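Local coordinates for protein mercuric reductase (Metallosphaera sedula, PDB 4YWO) that probably reduces mercuric ion to elemental mercury at the expense of NADPH, working as a homodimeric flavoprotein with bound FAD, at residues A[212-217]-A[355-360]; A[154-159]-A[239-244]; A[41-46]-A[113-118]. All coordinates share one frame; numbering follows the deposited sequence.

Interaction 1 (A[212-217]-A[355-360]); sequences DWEPEA and GLTEAE
Glu-214 OE2 accepts the backbone N-H of Glu-358 over 2.8 Å, at an N-H...O angle of 157°. The donor meets this oxygen on its syn side, 20° out of the carboxylate plane. A bend at chi2 (-80°) turns the glutamate chain across to the other segment, where its carboxylate slides past Thr-357 in the opposite sense and OE2 comes within 3.4 Å of Thr-357 CB. The second oxygen is occupied as well: a water donates to Glu-214 OE1 at 2.8 Å while accepting from Ala-359 N at 3.0 Å, and Lys-392 forms a salt bridge with the same OE1. One carboxylate from a distant part of the chain thus serves two amides of the helix's first turn, one directly and one through a water; the helix amides together with Lys-392 would be expected to favour its charged form.

The next amide is served locally. Thr-357 is the N-cap and makes a capping box with Glu-360: Thr-357 OG1 takes Glu-360 N at 3.0 Å, and Glu-360 OE1 takes Thr-357 N at 2.9 Å, from above the carboxylate plane. The other oxygen of Glu-360 reaches back through a second water to the carbonyl of Asp-212.

Glu-214 is itself the N-cap of helix 215-227, so the N-caps of two helices meet here. Helix 215-227 belongs to the nucleotide-binding part of the chain, helix 358-362 to the dimerisation part, and beside them strands 399-407 and 390-396 supply His-404 and Lys-392.

Interaction 2 (A[154-159]-A[239-244]); sequences PGLDKV and KEVRKG
Val-159 lies over Val-241, the two side chains crossing obliquely with their CG1 methyls 3.7 Å apart. Each valine has CG1 anti to its own backbone nitrogen (chi1 171° for Val-159, -177° for Val-241), which sends these methyls at one another and leaves the CG2 methyls for different neighbours. Val-159 CG2 rests on the strand backbone, 3.7 Å from Arg-242 C, while Val-241 CG2 faces Leu-156 CD1 more loosely, at 4.2 Å. Ile-153 and Phe-161, in the adjoining loops, extend this apolar patch.

Around Val-241 and toward Lys-239 the backbone takes over. Val-241 N donates to Pro-154 O at 2.9 Å in an almost straight bond (168°) that runs nearly along the C=O axis. The same carbonyl is brushed by Glu-240, whose CA-H makes a weak C-H...O contact with it and whose CG passes beside it. One residue on, the polarity reverses: Gly-155 CA-H points at Val-241 O, 3.3 Å away. With no side chain on Gly-155, the carbonyl can come this close. The ring of Pro-154 completes the row, its CD 3.3 Å from Lys-239 O.

Strand 238-243 is an outer strand of a three-stranded antiparallel sheet, and Lys-239 and Glu-240 form a classic beta bulge opposite Ile-250. The loop before helix 156-159 docks on this strand, with Gly-155 as the helix N-cap, and the helix's single turn lays Val-159, its last residue, on it.

The Arg-242 side chain starts off away from the helix segment, and its guanidinium is in a salt bridge with Glu-255. The chemistry is therefore that of one conventional hydrogen bond flanked by C-H...O contacts and joined by valine packing, implying an attachment that depends on shape and backbone more than on charge.

Interaction 3 (A[41-46]-A[113-118]); sequences PVLIGK and VELIQG. With FAD (flavin-adenine dinucleotide), chain B.
Leu-43 CB packs 3.5 Å from Val-113 CG2, the two side chains crossing, while its CD2 lies alongside Leu-115 CD1 and points the same way. On the opposite face, the one bearing Val-42, Ile-44 and Ile-116, Val-42 CG1 meets Ile-116 CD1 at 3.7 Å, and Val-130 of strand 127-130 covers both Ile-44 and Ile-116. Between the two faces the backbones are joined by five hydrogen bonds, from Glu-114 N on Pro-41 O to Gly-118 N on Gly-45 O. The middle one, Ile-116 N to Leu-43 O, is 2.8 Å long and nearly straight at 171°. The last is less regular, its donor standing 41° out of the carbonyl plane.

These parallel strands are the second and third of the Rossmann-type FAD-binding domain, in the order 3-2-1-4-5. Strand 42-45 is flanked by 16-21 on its other side, whereas 114-117 is outermost within the chain.

At the carboxyl ends the adenine of FAD closes the contact. Gly-45 CA approaches N3A at 3.5 Å, Gly-118 O lies 3.4 Å from C2A, and Lys-46 CE lies 3.8 Å from C5A.

The loose side is at Glu-114 and Gln-117 of the outer strand. The extended Glu-114 side chain runs beside Val-42, touching its CG2 at 3.8 Å through OE1. Exposed Gln-117 carries its CB past Gly-45 O.

Overall arrangement
The three contacts lie far apart, with centres 35 to 40 Å from one another, and share no helix or strand. Interaction 3 is internal to the FAD-binding sheet, the most extensive of the three, and the one that touches the cofactor; regular backbone bonding and aliphatic packing dominate it. Interaction 2 buries less and lies nearer the surface, joining a short helix and its leading loop to an outer strand of an antiparallel sheet. Interaction 1 buries least, yet is the most polar: charged side chains, helix amides and waters link the nucleotide-binding and dimerisation regions. Along the chain, 41-46/113-118 closes first, whereas the segments of interactions 1 and 2 alternate.

Interaction 1 (A[212-217]-A[355-360])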
loop_
_atom_site.group_PDB
_atom_site.type_symbol
_atom_site.label_atom_id
_atom_site.label_comp_id
_atom_site.label_asym_id
_atom_site.label_seq_id
_atom_site.Cartn_x
_atom_site.Cartn_y
_atom_site.Cartn_z
ATOM N N ASP A 212 -19.909 -1.034 -14.287
ATOM C CA ASP A 212 -19.483 0.365 -14.306
ATOM C C ASP A 212 -17.976 0.588 -14.008
ATOM O O ASP A 212 -17.543 1.733 -13.955
ATOM C CB ASP A 212 -20.326 1.114 -13.327
ATOM C CG ASP A 212 -21.848 1.186 -13.812
ATOM O OD1 ASP A 212 -22.090 1.042 -15.040
ATOM O OD2 ASP A 212 -22.769 1.381 -13.010
ATOM N N TRP A 213 -17.255 -0.471 -13.867
ATOM C CA TRP A 213 -15.781 -0.427 -13.793
ATOM C C TRP A 213 -15.158 -0.522 -15.172
ATOM O O TRP A 213 -15.846 -0.765 -16.206
ATOM C CB TRP A 213 -15.295 -1.572 -12.889
ATOM C CG TRP A 213 -15.582 -1.411 -11.443
ATOM C CD1 TRP A 213 -16.791 -1.251 -10.863
ATOM C CD2 TRP A 213 -14.600 -1.310 -10.396
ATOM N NE1 TRP A 213 -16.625 -1.027 -9.493
ATOM C CE2 TRP A 213 -15.281 -1.135 -9.197
ATOM C CE3 TRP A 213 -13.229 -1.465 -10.354
ATOM C CZ2 TRP A 213 -14.585 -0.981 -7.953
ATOM C CZ3 TRP A 213 -12.550 -1.276 -9.070
ATOM C CH2 TRP A 213 -13.245 -1.102 -7.952
ATOM N N GLU A 214 -13.838 -0.308 -15.241
ATOM C CA GLU A 214 -13.093 -0.494 -16.544
ATOM C C GLU A 214 -13.359 -1.929 -17.023
ATOM O O GLU A 214 -13.437 -2.909 -16.290
ATOM C CB GLU A 214 -11.590 -0.314 -16.371
ATOM C CG GLU A 214 -11.221 1.137 -16.097
ATOM C CD GLU A 214 -11.169 2.021 -17.305
ATOM O OE1 GLU A 214 -11.566 1.567 -18.382
ATOM O OE2 GLU A 214 -10.750 3.190 -17.195
ATOM N N PRO A 215 -13.477 -2.077 -18.397
ATOM C CA PRO A 215 -13.596 -3.448 -18.936
ATOM C C PRO A 215 -12.620 -4.492 -18.446
ATOM O O PRO A 215 -12.994 -5.641 -18.130
ATOM C CB PRO A 215 -13.342 -3.246 -20.448
ATOM C CG PRO A 215 -13.587 -1.842 -20.703
ATOM C CD PRO A 215 -13.435 -1.058 -19.414
ATOM N N GLU A 216 -11.346 -4.095 -18.330
ATOM C CA GLU A 216 -10.335 -4.951 -17.785
ATOM C C GLU A 216 -10.737 -5.442 -16.365
ATOM O O GLU A 216 -10.408 -6.601 -16.008
ATOM C CB GLU A 216 -8.961 -4.258 -17.755
ATOM C CG GLU A 216 -8.396 -3.946 -19.144
ATOM C CD GLU A 216 -8.786 -2.620 -19.705
ATOM O OE1 GLU A 216 -9.765 -1.929 -19.290
ATOM O OE2 GLU A 216 -8.003 -2.240 -20.595
ATOM N N ALA A 217 -11.289 -4.587 -15.564
ATOM C CA ALA A 217 -11.706 -4.993 -14.219
ATOM C C ALA A 217 -12.814 -6.043 -14.233
ATOM O O ALA A 217 -12.797 -7.016 -13.472
ATOM C CB ALA A 217 -12.020 -3.798 -13.352
ATOM N N GLY A 355 -11.058 8.266 -9.701
ATOM C CA GLY A 355 -11.083 9.196 -10.846
ATOM C C GLY A 355 -11.899 8.523 -12.009
ATOM O O GLY A 355 -12.731 7.609 -11.876
ATOM N N LEU A 356 -11.617 9.068 -13.187
ATOM C CA LEU A 356 -12.405 8.741 -14.366
ATOM C C LEU A 356 -11.955 7.428 -15.012
ATOM O O LEU A 356 -10.738 7.107 -15.079
ATOM C CB LEU A 356 -12.175 9.857 -15.369
ATOM C CG LEU A 356 -12.562 11.261 -14.936
ATOM C CD1 LEU A 356 -12.321 12.195 -16.129
ATOM C CD2 LEU A 356 -13.993 11.292 -14.566
ATOM N N THR A 357 -12.913 6.750 -15.599
ATOM C CA THR A 357 -12.555 5.668 -16.506
ATOM C C THR A 357 -12.050 6.296 -17.817
ATOM O O THR A 357 -12.251 7.458 -18.081
ATOM C CB THR A 357 -13.747 4.736 -16.842
ATOM O OG1 THR A 357 -14.755 5.524 -17.547
ATOM C CG2 THR A 357 -14.317 4.059 -15.626
ATOM N N GLU A 358 -11.348 5.508 -18.645
ATOM C CA GLU A 358 -10.930 5.993 -19.949
ATOM C C GLU A 358 -12.138 6.473 -20.812
ATOM O O GLU A 358 -12.072 7.552 -21.411
ATOM C CB GLU A 358 -10.131 4.914 -20.676
ATOM C CG GLU A 358 -9.645 5.443 -22.016
ATOM C CD GLU A 358 -8.783 4.494 -22.790
ATOM O OE1 GLU A 358 -8.546 3.376 -22.333
ATOM O OE2 GLU A 358 -8.280 4.972 -23.825
ATOM N N ALA A 359 -13.193 5.712 -20.826
ATOM C CA ALA A 359 -14.412 6.089 -21.597
ATOM C C ALA A 359 -14.993 7.364 -21.066
ATOM O O ALA A 359 -15.354 8.248 -21.835
ATOM C CB ALA A 359 -15.449 5.019 -21.524
ATOM N N GLU A 360 -15.043 7.540 -19.723
ATOM C CA GLU A 360 -15.532 8.801 -19.174
ATOM C C GLU A 360 -14.677 9.956 -19.567
ATOM O O GLU A 360 -15.182 11.033 -19.834
ATOM C CB GLU A 360 -15.630 8.748 -17.633
ATOM C CG GLU A 360 -16.732 7.873 -17.192
ATOM C CD GLU A 360 -16.636 7.422 -15.749
ATOM O OE1 GLU A 360 -15.629 7.707 -15.051
ATOM O OE2 GLU A 360 -17.643 6.861 -15.260
HETATM O O HOH W 1 -17.680 4.742 -13.798
HETATM O O HOH W 2 -13.316 2.851 -20.097
#

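Interaction 2 (A[154-159]-A[239-244])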
loop_
_atom_site.group_PDB
_atom_site.type_symbol
_atom_site.label_atom_id
_atom_site.label_comp_id
_atom_site.label_asym_id
_atom_site.label_seq_id
_atom_site.Cartn_x
_atom_site.Cartn_y
_atom_site.Cartn_z
ATOM N N PRO A 154 -41.380 -12.329 -7.826
ATOM C CA PRO A 154 -42.381 -13.220 -7.271
ATOM C C PRO A 154 -41.789 -14.356 -6.466
ATOM O O PRO A 154 -40.894 -15.108 -6.940
ATOM C CB PRO A 154 -43.134 -13.760 -8.524
ATOM C CG PRO A 154 -42.793 -12.837 -9.601
ATOM C CD PRO A 154 -41.516 -12.099 -9.271
ATOM N N GLY A 155 -42.320 -14.528 -5.256
ATOM C CA GLY A 155 -42.026 -15.646 -4.410
ATOM C C GLY A 155 -40.887 -15.364 -3.390
ATOM O O GLY A 155 -40.707 -16.096 -2.435
ATOM N N LEU A 156 -40.117 -14.319 -3.664
ATOM C CA LEU A 156 -38.921 -13.972 -2.862
ATOM C C LEU A 156 -39.232 -13.624 -1.446
ATOM O O LEU A 156 -38.581 -14.115 -0.510
ATOM C CB LEU A 156 -38.162 -12.809 -3.524
ATOM C CG LEU A 156 -36.889 -12.356 -2.739
ATOM C CD1 LEU A 156 -35.888 -13.478 -2.774
ATOM C CD2 LEU A 156 -36.312 -11.068 -3.357
ATOM N N ASP A 157 -40.260 -12.827 -1.203
ATOM C CA ASP A 157 -40.561 -12.507 0.160
ATOM C C ASP A 157 -41.082 -13.689 0.916
ATOM O O ASP A 157 -40.741 -13.873 2.046
ATOM C CB ASP A 157 -41.501 -11.324 0.230
ATOM C CG ASP A 157 -40.894 -10.091 -0.422
ATOM O OD1 ASP A 157 -39.990 -9.446 0.173
ATOM O OD2 ASP A 157 -41.276 -9.799 -1.570
ATOM N N LYS A 158 -41.852 -14.555 0.280
ATOM C CA LYS A 158 -42.413 -15.710 0.966
ATOM C C LYS A 158 -41.364 -16.774 1.258
ATOM O O LYS A 158 -41.325 -17.358 2.328
ATOM C CB LYS A 158 -43.573 -16.270 0.099
ATOM C CG LYS A 158 -44.026 -17.701 0.381
ATOM C CD LYS A 158 -45.428 -17.983 -0.219
ATOM C CE LYS A 158 -45.554 -17.700 -1.731
ATOM N NZ LYS A 158 -44.561 -18.469 -2.530
ATOM N N VAL A 159 -40.465 -16.999 0.317
ATOM C CA VAL A 159 -39.352 -17.939 0.505
ATOM C C VAL A 159 -38.244 -17.432 1.466
ATOM O O VAL A 159 -37.671 -18.223 2.218
ATOM C CB VAL A 159 -38.801 -18.325 -0.879
ATOM C CG1 VAL A 159 -37.525 -19.117 -0.773
ATOM C CG2 VAL A 159 -39.826 -19.128 -1.717
ATOM N N LYS A 239 -36.832 -14.784 -12.679
ATOM C CA LYS A 239 -38.308 -14.687 -12.875
ATOM C C LYS A 239 -39.139 -14.915 -11.615
ATOM O O LYS A 239 -40.183 -14.270 -11.413
ATOM C CB LYS A 239 -38.725 -15.695 -13.941
ATOM C CG LYS A 239 -37.895 -15.594 -15.185
ATOM C CD LYS A 239 -38.621 -16.154 -16.389
ATOM C CE LYS A 239 -38.813 -17.648 -16.300
ATOM N NZ LYS A 239 -38.833 -18.227 -17.671
ATOM N N GLU A 240 -38.681 -15.821 -10.767
ATOM C CA GLU A 240 -39.427 -16.301 -9.648
ATOM C C GLU A 240 -38.525 -17.072 -8.685
ATOM O O GLU A 240 -37.485 -17.660 -9.092
ATOM C CB GLU A 240 -40.516 -17.238 -10.210
ATOM C CG GLU A 240 -41.506 -17.742 -9.181
ATOM C CD GLU A 240 -42.485 -18.806 -9.751
ATOM O OE1 GLU A 240 -42.418 -19.111 -10.974
ATOM O OE2 GLU A 240 -43.303 -19.317 -8.945
ATOM N N VAL A 241 -38.915 -17.100 -7.429
ATOM C CA VAL A 241 -38.349 -17.976 -6.441
ATOM C C VAL A 241 -39.409 -18.875 -5.797
ATOM O O VAL A 241 -40.501 -18.418 -5.454
ATOM C CB VAL A 241 -37.647 -17.128 -5.317
ATOM C CG1 VAL A 241 -36.984 -18.010 -4.313
ATOM C CG2 VAL A 241 -36.622 -16.192 -5.950
ATOM N N ARG A 242 -39.033 -20.104 -5.600
ATOM C CA ARG A 242 -39.905 -21.073 -4.897
ATOM C C ARG A 242 -39.124 -21.941 -3.956
ATOM O O ARG A 242 -37.884 -21.947 -3.981
ATOM C CB ARG A 242 -40.796 -21.870 -5.885
ATOM C CG ARG A 242 -40.167 -22.588 -7.031
ATOM C CD ARG A 242 -41.254 -23.263 -7.910
ATOM N NE ARG A 242 -40.651 -24.051 -9.008
ATOM C CZ ARG A 242 -40.180 -25.309 -8.914
ATOM N NH1 ARG A 242 -40.288 -26.032 -7.786
ATOM N NH2 ARG A 242 -39.601 -25.865 -9.978
ATOM N N LYS A 243 -39.818 -22.628 -3.055
ATOM C CA LYS A 243 -39.188 -23.487 -2.105
ATOM C C LYS A 243 -39.364 -24.949 -2.512
ATOM O O LYS A 243 -40.513 -25.399 -2.698
ATOM C CB LYS A 243 -39.831 -23.250 -0.727
ATOM C CG LYS A 243 -39.265 -24.029 0.451
ATOM C CD LYS A 243 -37.779 -23.750 0.707
ATOM C CE LYS A 243 -37.272 -24.524 1.916
ATOM N NZ LYS A 243 -35.890 -24.087 2.255
ATOM N N GLY A 244 -38.239 -25.667 -2.645
ATOM C CA GLY A 244 -38.188 -27.145 -2.845
ATOM C C GLY A 244 -37.509 -27.733 -1.642
ATOM O O GLY A 244 -37.777 -27.330 -0.507
#

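Interaction 3 (A[41-46]-A[113-118])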
loop_
_atom_site.group_PDB
_atom_site.type_symbol
_atom_site.label_atom_id
_atom_site.label_comp_id
_atom_site.label_asym_id
_atom_site.label_seq_id
_atom_site.Cartn_x
_atom_site.Cartn_y
_atom_site.Cartn_z
ATOM N N PRO A 41 -24.581 20.302 18.891
ATOM C CA PRO A 41 -25.727 19.927 18.083
ATOM C C PRO A 41 -26.659 19.015 18.747
ATOM O O PRO A 41 -26.313 18.337 19.732
ATOM C CB PRO A 41 -25.073 19.160 16.891
ATOM C CG PRO A 41 -23.789 18.609 17.453
ATOM C CD PRO A 41 -23.366 19.522 18.613
ATOM N N VAL A 42 -27.869 18.887 18.201
ATOM C CA VAL A 42 -28.752 17.848 18.593
ATOM C C VAL A 42 -28.477 16.729 17.561
ATOM O O VAL A 42 -28.418 16.993 16.368
ATOM C CB VAL A 42 -30.231 18.268 18.478
ATOM C CG1 VAL A 42 -31.094 17.108 18.867
ATOM C CG2 VAL A 42 -30.518 19.485 19.327
ATOM N N LEU A 43 -28.291 15.520 18.034
ATOM C CA LEU A 43 -27.989 14.352 17.161
ATOM C C LEU A 43 -29.070 13.331 17.373
ATOM O O LEU A 43 -29.320 12.859 18.541
ATOM C CB LEU A 43 -26.608 13.780 17.556
ATOM C CG LEU A 43 -26.185 12.503 16.806
ATOM C CD1 LEU A 43 -26.023 12.781 15.350
ATOM C CD2 LEU A 43 -24.855 12.044 17.385
ATOM N N ILE A 44 -29.823 13.032 16.304
ATOM C CA ILE A 44 -30.938 12.167 16.420
ATOM C C ILE A 44 -30.718 10.941 15.599
ATOM O O ILE A 44 -30.465 11.078 14.419
ATOM C CB ILE A 44 -32.208 12.882 15.890
ATOM C CG1 ILE A 44 -32.405 14.195 16.562
ATOM C CG2 ILE A 44 -33.473 11.976 16.076
ATOM C CD1 ILE A 44 -33.412 15.192 15.990
ATOM N N GLY A 45 -30.826 9.732 16.140
ATOM C CA GLY A 45 -30.672 8.568 15.391
ATOM C C GLY A 45 -31.480 7.401 15.906
ATOM O O GLY A 45 -31.944 7.412 17.058
ATOM N N LYS A 46 -31.643 6.411 15.080
ATOM C CA LYS A 46 -32.186 5.191 15.644
ATOM C C LYS A 46 -31.326 4.043 15.289
ATOM O O LYS A 46 -30.516 4.149 14.399
ATOM C CB LYS A 46 -33.589 5.065 15.173
ATOM C CG LYS A 46 -33.668 4.803 13.723
ATOM C CD LYS A 46 -35.093 4.823 13.335
ATOM C CE LYS A 46 -35.166 4.892 11.866
ATOM N NZ LYS A 46 -35.135 3.517 11.387
ATOM N N VAL A 113 -23.028 17.189 22.946
ATOM C CA VAL A 113 -24.131 16.767 22.033
ATOM C C VAL A 113 -25.366 16.443 22.809
ATOM O O VAL A 113 -25.299 15.910 23.894
ATOM C CB VAL A 113 -23.666 15.532 21.210
ATOM C CG1 VAL A 113 -23.222 14.387 22.093
ATOM C CG2 VAL A 113 -24.812 14.963 20.331
ATOM N N GLU A 114 -26.536 16.796 22.307
ATOM C CA GLU A 114 -27.735 16.327 22.872
ATOM C C GLU A 114 -28.189 15.175 22.010
ATOM O O GLU A 114 -28.617 15.395 20.878
ATOM C CB GLU A 114 -28.775 17.455 22.825
ATOM C CG GLU A 114 -30.198 17.070 23.149
ATOM C CD GLU A 114 -31.077 18.315 23.206
ATOM O OE1 GLU A 114 -30.535 19.431 23.126
ATOM O OE2 GLU A 114 -32.301 18.193 23.310
ATOM N N LEU A 115 -28.063 13.976 22.530
ATOM C CA LEU A 115 -28.415 12.797 21.794
ATOM C C LEU A 115 -29.902 12.434 22.018
ATOM O O LEU A 115 -30.367 12.290 23.131
ATOM C CB LEU A 115 -27.554 11.660 22.242
ATOM C CG LEU A 115 -27.770 10.323 21.626
ATOM C CD1 LEU A 115 -27.355 10.333 20.182
ATOM C CD2 LEU A 115 -26.990 9.291 22.410
ATOM N N ILE A 116 -30.621 12.170 20.948
ATOM C CA ILE A 116 -31.980 11.623 21.008
ATOM C C ILE A 116 -32.107 10.383 20.208
ATOM O O ILE A 116 -31.671 10.380 19.051
ATOM C CB ILE A 116 -32.962 12.684 20.508
ATOM C CG1 ILE A 116 -32.814 14.004 21.264
ATOM C CG2 ILE A 116 -34.411 12.100 20.497
ATOM C CD1 ILE A 116 -33.623 15.109 20.679
ATOM N N GLN A 117 -32.587 9.260 20.778
ATOM C CA GLN A 117 -32.765 8.082 20.045
ATOM C C GLN A 117 -34.209 7.920 19.614
ATOM O O GLN A 117 -35.130 7.854 20.439
ATOM C CB GLN A 117 -32.192 6.852 20.792
ATOM C CG GLN A 117 -30.665 6.956 20.805
ATOM C CD GLN A 117 -29.946 5.858 21.559
ATOM O OE1 GLN A 117 -29.241 5.019 20.964
ATOM N NE2 GLN A 117 -30.079 5.875 22.880
ATOM N N GLY A 118 -34.395 7.884 18.323
ATOM C CA GLY A 118 -35.713 7.749 17.759
ATOM C C GLY A 118 -35.738 8.083 16.291
ATOM O O GLY A 118 -34.754 8.584 15.758
HETATM P PA FAD B . -25.612 5.275 7.903
HETATM O O1A FAD B . -24.363 4.958 8.690
HETATM O O2A FAD B . -26.603 4.179 7.590
HETATM O O5B FAD B . -26.395 6.462 8.657
HETATM C C5B FAD B . -27.787 6.344 8.943
HETATM C C4B FAD B . -27.989 6.247 10.450
HETATM O O4B FAD B . -28.931 7.235 10.876
HETATM C C3B FAD B . -28.530 4.883 10.847
HETATM O O3B FAD B . -27.622 4.235 11.742
HETATM C C2B FAD B . -29.852 5.138 11.543
HETATM O O2B FAD B . -29.799 4.654 12.888
HETATM C C1B FAD B . -30.053 6.645 11.539
HETATM N N9A FAD B . -31.301 6.982 10.809
HETATM C C8A FAD B . -31.626 6.563 9.572
HETATM N N7A FAD B . -32.836 7.048 9.193
HETATM C C5A FAD B . -33.306 7.799 10.207
HETATM C C6A FAD B . -34.526 8.599 10.467
HETATM N N6A FAD B . -35.511 8.697 9.541
HETATM N N1A FAD B . -34.622 9.230 11.659
HETATM C C2A FAD B . -33.650 9.141 12.586
HETATM N N3A FAD B . -32.518 8.434 12.417
HETATM C C4A FAD B . -32.290 7.752 11.270
HETATM N N1 FAD B . -17.684 1.491 2.556
HETATM C C2 FAD B . -16.334 1.608 2.486
HETATM O O2 FAD B . -15.840 2.739 2.286
HETATM N N3 FAD B . -15.506 0.557 2.624
HETATM C C4 FAD B . -15.956 -0.684 2.840
HETATM O O4 FAD B . -15.159 -1.641 2.963
HETATM C C4X FAD B . -17.420 -0.899 2.930
HETATM N N5 FAD B . -17.954 -2.122 3.146
HETATM C C5X FAD B . -19.296 -2.286 3.223
HETATM C C6 FAD B . -19.823 -3.553 3.446
HETATM C C7 FAD B . -21.200 -3.731 3.526
HETATM C C7M FAD B . -21.768 -5.104 3.768
HETATM C C8 FAD B . -22.111 -2.566 3.373
HETATM C C8M FAD B . -23.602 -2.762 3.461
HETATM C C9 FAD B . -21.589 -1.298 3.150
HETATM C C9A FAD B . -20.213 -1.120 3.070
HETATM N N10 FAD B . -19.675 0.162 2.844
HETATM C C10 FAD B . -18.276 0.297 2.770
HETATM C "C1'" FAD B . -20.550 1.327 2.690
HETATM C "C2'" FAD B . -20.551 2.136 3.981
HETATM O "O2'" FAD B . -20.845 1.273 5.086
HETATM C "C3'" FAD B . -21.583 3.256 3.923
HETATM O "O3'" FAD B . -21.386 4.025 2.732
HETATM C "C4'" FAD B . -21.468 4.167 5.139
HETATM O "O4'" FAD B . -21.852 3.445 6.314
HETATM C "C5'" FAD B . -22.356 5.397 4.987
HETATM O "O5'" FAD B . -22.671 5.920 6.275
HETATM P P FAD B . -23.895 6.947 6.463
HETATM O O1P FAD B . -23.751 7.610 7.813
HETATM O O2P FAD B . -24.000 7.791 5.216
HETATM O O3P FAD B . -25.171 5.967 6.518
#